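PDB 5VIA: pseudoperoxidase from Leishmania major, which binds heme b with a cysteine and a histidine as axial ligands of the iron and belongs to the peroxidase family. Local coordinates for residues V20-A34 against S90-G102. Numbering follows the deposited sequence.
Sequences VASACKQFEFRPDLA and SLAAIAGIKYLNG
F27 and A95 interlock in a knobs-into-holes packing of two helices, 20-29 and 90-99, in the mainly helical heme peroxidase fold. The axes come within 8.4 Å and cross at -57°, close enough because alanines and a glycine line the seam. A95 is the knob from one side: its CB drops among V20, A23, C24 and F27 and lies 3.7 Å from A23 CB. F27 answers from the other, its side chain set among A92, A95, G96 and Y99. With CG anti to its carbonyl carbon (chi1 -62°), the ring lies against the alanine-glycine surface, and F27 CE2 comes to 3.5 Å from G96 N, while A92 O sits at the ring edge, in its plane. The CA of A34 covers the centre of one face of this ring and A23 O the rim of the opposite one, so the phenyl is held between its own helix and A34 of helix 33-49. At the upstream end V20 splits its branches: CG1 rests on A95 CB and K98 CD, and CG2 meets L91 O and CD2, with L108 of helix 105-109 packing on V20 and L91 as well. Downstream, Y99 CD2 lies 3.4 Å from A34 CB, and the hydroxyl end sits beside P31 CB, in a turn whose R30 pairs with D32 in a salt bridge, NE to OD1 and NH2 to OD2. Beyond it, L100 packs on A34, and the L100 side chain lies about 7 Å from the heme. The edge of F27 points at the face of Y99 in an offset edge-to-face pair, planes at 60°, and F27 CB stands over the tyrosine face, 3.9 Å from the Y99 ring centroid.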
loop_
_atom_site.group_PDB
_atom_site.type_symbol
_atom_site.label_atom_id
_atom_site.label_comp_id
_atom_site.label_asym_id
_atom_site.label_seq_id
_atom_site.Cartn_x
_atom_site.Cartn_y
_atom_site.Cartn_z
ATOM N N VAL A 20 14.767 -7.096 -7.910
ATOM C CA VAL A 20 14.255 -5.742 -8.094
ATOM C C VAL A 20 14.346 -5.282 -9.558
ATOM O O VAL A 20 13.408 -4.690 -10.092
ATOM C CB VAL A 20 14.975 -4.741 -7.157
ATOM C CG1 VAL A 20 14.690 -3.301 -7.576
ATOM C CG2 VAL A 20 14.561 -4.986 -5.693
ATOM N N ALA A 21 15.460 -5.573 -10.222
ATOM C CA ALA A 21 15.632 -5.132 -11.600
ATOM C C ALA A 21 14.680 -5.871 -12.541
ATOM O O ALA A 21 14.142 -5.278 -13.477
ATOM C CB ALA A 21 17.061 -5.318 -12.037
ATOM N N SER A 22 14.480 -7.164 -12.286
ATOM C CA SER A 22 13.575 -7.983 -13.090
ATOM C C SER A 22 12.128 -7.505 -12.942
ATOM O O SER A 22 11.384 -7.464 -13.914
ATOM C CB SER A 22 13.687 -9.459 -12.701
ATOM O OG SER A 22 15.023 -9.929 -12.792
ATOM N N ALA A 23 11.730 -7.140 -11.732
ATOM C CA ALA A 23 10.391 -6.596 -11.535
ATOM C C ALA A 23 10.229 -5.242 -12.239
ATOM O O ALA A 23 9.197 -4.978 -12.863
ATOM C CB ALA A 23 10.072 -6.482 -10.053
ATOM N N CYS A 24 11.247 -4.389 -12.140
ATOM C CA CYS A 24 11.220 -3.080 -12.793
ATOM C C CYS A 24 11.001 -3.164 -14.301
ATOM O O CYS A 24 10.288 -2.334 -14.873
ATOM C CB CYS A 24 12.516 -2.326 -12.519
ATOM S SG CYS A 24 12.572 -1.565 -10.894
ATOM N N LYS A 25 11.621 -4.151 -14.942
ATOM C CA LYS A 25 11.469 -4.328 -16.385
ATOM C C LYS A 25 10.023 -4.674 -16.740
ATOM O O LYS A 25 9.498 -4.205 -17.755
ATOM C CB LYS A 25 12.439 -5.394 -16.905
ATOM C CG LYS A 25 13.908 -5.092 -16.585
ATOM C CD LYS A 25 14.866 -5.885 -17.470
ATOM C CE LYS A 25 16.331 -5.450 -17.273
ATOM N NZ LYS A 25 17.000 -6.111 -16.100
ATOM N N GLN A 26 9.381 -5.479 -15.896
ATOM C CA GLN A 26 7.966 -5.803 -16.071
ATOM C C GLN A 26 7.118 -4.532 -15.973
ATOM O O GLN A 26 6.210 -4.307 -16.783
ATOM C CB GLN A 26 7.518 -6.841 -15.034
ATOM C CG GLN A 26 8.063 -8.251 -15.290
ATOM C CD GLN A 26 7.694 -8.777 -16.668
ATOM O OE1 GLN A 26 6.577 -8.567 -17.150
ATOM N NE2 GLN A 26 8.639 -9.448 -17.319
ATOM N N PHE A 27 7.449 -3.689 -14.996
ATOM C CA PHE A 27 6.764 -2.420 -14.796
ATOM C C PHE A 27 6.956 -1.482 -15.980
ATOM O O PHE A 27 6.126 -0.608 -16.218
ATOM C CB PHE A 27 7.252 -1.745 -13.511
ATOM C CG PHE A 27 6.979 -2.543 -12.273
ATOM C CD1 PHE A 27 5.930 -3.460 -12.242
ATOM C CD2 PHE A 27 7.772 -2.392 -11.145
ATOM C CE1 PHE A 27 5.680 -4.218 -11.098
ATOM C CE2 PHE A 27 7.526 -3.137 -10.002
ATOM C CZ PHE A 27 6.475 -4.048 -9.974
ATOM N N GLU A 28 8.045 -1.656 -16.716
ATOM C CA GLU A 28 8.292 -0.814 -17.877
ATOM C C GLU A 28 7.253 -1.021 -18.986
ATOM O O GLU A 28 6.965 -0.097 -19.750
ATOM C CB GLU A 28 9.730 -1.001 -18.385
ATOM C CG GLU A 28 10.754 -0.278 -17.504
ATOM C CD GLU A 28 12.177 -0.771 -17.678
ATOM O OE1 GLU A 28 12.453 -1.537 -18.623
ATOM O OE2 GLU A 28 13.029 -0.383 -16.855
ATOM N N PHE A 29 6.680 -2.220 -19.060
ATOM C CA PHE A 29 5.626 -2.507 -20.038
ATOM C C PHE A 29 4.230 -2.396 -19.433
ATOM O O PHE A 29 3.268 -2.087 -20.139
ATOM C CB PHE A 29 5.817 -3.889 -20.663
ATOM C CG PHE A 29 6.746 -3.896 -21.840
ATOM C CD1 PHE A 29 6.392 -3.249 -23.020
ATOM C CD2 PHE A 29 7.972 -4.548 -21.774
ATOM C CE1 PHE A 29 7.244 -3.245 -24.115
ATOM C CE2 PHE A 29 8.828 -4.552 -22.860
ATOM C CZ PHE A 29 8.462 -3.900 -24.040
ATOM N N ARG A 30 4.130 -2.651 -18.129
ATOM C CA ARG A 30 2.879 -2.506 -17.392
ATOM C C ARG A 30 3.091 -1.529 -16.229
ATOM O O ARG A 30 3.180 -1.951 -15.073
ATOM C CB ARG A 30 2.416 -3.864 -16.837
ATOM C CG ARG A 30 1.981 -4.884 -17.897
ATOM C CD ARG A 30 0.615 -4.531 -18.483
ATOM N NE ARG A 30 -0.369 -4.276 -17.426
ATOM C CZ ARG A 30 -1.361 -5.100 -17.091
ATOM N NH1 ARG A 30 -1.530 -6.250 -17.728
ATOM N NH2 ARG A 30 -2.191 -4.768 -16.107
ATOM N N PRO A 31 3.180 -0.221 -16.539
ATOM C CA PRO A 31 3.489 0.813 -15.543
ATOM C C PRO A 31 2.470 0.873 -14.422
ATOM O O PRO A 31 2.804 1.337 -13.339
ATOM C CB PRO A 31 3.429 2.112 -16.353
ATOM C CG PRO A 31 3.630 1.710 -17.760
ATOM C CD PRO A 31 3.009 0.351 -17.889
ATOM N N ASP A 32 1.246 0.424 -14.686
ATOM C CA ASP A 32 0.175 0.487 -13.700
ATOM C C ASP A 32 0.367 -0.515 -12.572
ATOM O O ASP A 32 -0.174 -0.338 -11.479
ATOM C CB ASP A 32 -1.185 0.254 -14.369
ATOM C CG ASP A 32 -1.269 -1.080 -15.098
ATOM O OD1 ASP A 32 -0.589 -1.258 -16.142
ATOM O OD2 ASP A 32 -2.047 -1.950 -14.642
ATOM N N LEU A 33 1.128 -1.573 -12.844
ATOM C CA LEU A 33 1.308 -2.656 -11.873
ATOM C C LEU A 33 2.346 -2.345 -10.803
ATOM O O LEU A 33 2.494 -3.095 -9.832
ATOM C CB LEU A 33 1.655 -3.960 -12.594
ATOM C CG LEU A 33 0.552 -4.458 -13.530
ATOM C CD1 LEU A 33 0.884 -5.826 -14.096
ATOM C CD2 LEU A 33 -0.774 -4.492 -12.780
ATOM N N ALA A 34 3.072 -1.247 -10.966
ATOM C CA ALA A 34 4.025 -0.854 -9.931
ATOM C C ALA A 34 3.286 -0.464 -8.671
ATOM O O ALA A 34 3.599 -0.949 -7.564
ATOM C CB ALA A 34 4.898 0.284 -10.408
ATOM N N SER A 90 7.922 -9.157 -1.508
ATOM C CA SER A 90 8.402 -7.948 -0.841
ATOM C C SER A 90 9.378 -7.159 -1.728
ATOM O O SER A 90 9.380 -5.919 -1.706
ATOM C CB SER A 90 9.034 -8.286 0.518
ATOM O OG SER A 90 10.215 -9.043 0.336
ATOM N N LEU A 91 10.181 -7.865 -2.521
ATOM C CA LEU A 91 11.131 -7.214 -3.432
ATOM C C LEU A 91 10.434 -6.554 -4.628
ATOM O O LEU A 91 10.902 -5.531 -5.158
ATOM C CB LEU A 91 12.183 -8.215 -3.923
ATOM C CG LEU A 91 13.217 -8.643 -2.884
ATOM C CD1 LEU A 91 14.100 -9.738 -3.416
ATOM C CD2 LEU A 91 14.060 -7.469 -2.448
ATOM N N ALA A 92 9.322 -7.149 -5.055
ATOM C CA ALA A 92 8.498 -6.569 -6.112
ATOM C C ALA A 92 7.831 -5.278 -5.645
ATOM O O ALA A 92 7.697 -4.342 -6.419
ATOM C CB ALA A 92 7.456 -7.574 -6.598
ATOM N N ALA A 93 7.399 -5.235 -4.386
ATOM C CA ALA A 93 6.823 -4.016 -3.833
ATOM C C ALA A 93 7.894 -2.938 -3.784
ATOM O O ALA A 93 7.656 -1.786 -4.167
ATOM C CB ALA A 93 6.251 -4.268 -2.426
ATOM N N ILE A 94 9.080 -3.320 -3.311
ATOM C CA ILE A 94 10.214 -2.400 -3.249
ATOM C C ILE A 94 10.563 -1.901 -4.650
ATOM O O ILE A 94 10.883 -0.730 -4.842
ATOM C CB ILE A 94 11.439 -3.078 -2.563
ATOM C CG1 ILE A 94 11.166 -3.285 -1.065
ATOM C CG2 ILE A 94 12.707 -2.254 -2.728
ATOM C CD1 ILE A 94 12.196 -4.176 -0.381
ATOM N N ALA A 95 10.477 -2.785 -5.638
ATOM C CA ALA A 95 10.711 -2.384 -7.024
ATOM C C ALA A 95 9.636 -1.412 -7.517
ATOM O O ALA A 95 9.915 -0.537 -8.347
ATOM C CB ALA A 95 10.792 -3.602 -7.920
ATOM N N GLY A 96 8.413 -1.560 -7.004
ATOM C CA GLY A 96 7.338 -0.631 -7.329
ATOM C C GLY A 96 7.669 0.776 -6.860
ATOM O O GLY A 96 7.466 1.755 -7.589
ATOM N N ILE A 97 8.181 0.886 -5.634
ATOM C CA ILE A 97 8.586 2.182 -5.104
ATOM C C ILE A 97 9.676 2.802 -5.981
ATOM O O ILE A 97 9.605 3.988 -6.346
ATOM C CB ILE A 97 9.109 2.058 -3.656
ATOM C CG1 ILE A 97 8.014 1.521 -2.733
ATOM C CG2 ILE A 97 9.597 3.404 -3.140
ATOM C CD1 ILE A 97 8.535 1.093 -1.368
ATOM N N LYS A 98 10.699 2.010 -6.292
ATOM C CA LYS A 98 11.782 2.445 -7.171
ATOM C C LYS A 98 11.249 2.931 -8.510
ATOM O O LYS A 98 11.655 3.992 -9.014
ATOM C CB LYS A 98 12.753 1.281 -7.414
ATOM C CG LYS A 98 13.966 1.615 -8.273
ATOM C CD LYS A 98 14.857 0.384 -8.443
ATOM C CE LYS A 98 16.220 0.725 -9.045
ATOM N NZ LYS A 98 16.170 1.165 -10.451
ATOM N N TYR A 99 10.353 2.143 -9.097
ATOM C CA TYR A 99 9.823 2.482 -10.416
ATOM C C TYR A 99 9.069 3.806 -10.344
ATOM O O TYR A 99 9.131 4.612 -11.263
ATOM C CB TYR A 99 8.927 1.362 -10.971
ATOM C CG TYR A 99 8.269 1.734 -12.291
ATOM C CD1 TYR A 99 8.963 1.640 -13.489
ATOM C CD2 TYR A 99 6.958 2.203 -12.325
ATOM C CE1 TYR A 99 8.371 1.990 -14.689
ATOM C CE2 TYR A 99 6.355 2.561 -13.517
ATOM C CZ TYR A 99 7.061 2.451 -14.693
ATOM O OH TYR A 99 6.457 2.814 -15.874
ATOM N N LEU A 100 8.386 4.036 -9.227
ATOM C CA LEU A 100 7.594 5.247 -9.067
ATOM C C LEU A 100 8.359 6.392 -8.388
ATOM O O LEU A 100 7.750 7.278 -7.774
ATOM C CB LEU A 100 6.297 4.932 -8.322
ATOM C CG LEU A 100 5.392 3.945 -9.062
ATOM C CD1 LEU A 100 4.220 3.551 -8.194
ATOM C CD2 LEU A 100 4.915 4.541 -10.395
ATOM N N ASN A 101 9.682 6.379 -8.524
ATOM C CA ASN A 101 10.533 7.472 -8.041
ATOM C C ASN A 101 10.383 7.717 -6.540
ATOM O O ASN A 101 10.541 8.842 -6.073
ATOM C CB ASN A 101 10.253 8.765 -8.821
ATOM C CG ASN A 101 11.478 9.660 -8.935
ATOM O OD1 ASN A 101 12.606 9.223 -8.665
ATOM N ND2 ASN A 101 11.270 10.920 -9.350
ATOM N N GLY A 102 10.081 6.660 -5.792
ATOM C CA GLY A 102 9.883 6.783 -4.358
ATOM C C GLY A 102 11.154 6.524 -3.570
ATOM O O GLY A 102 12.184 6.147 -4.136
#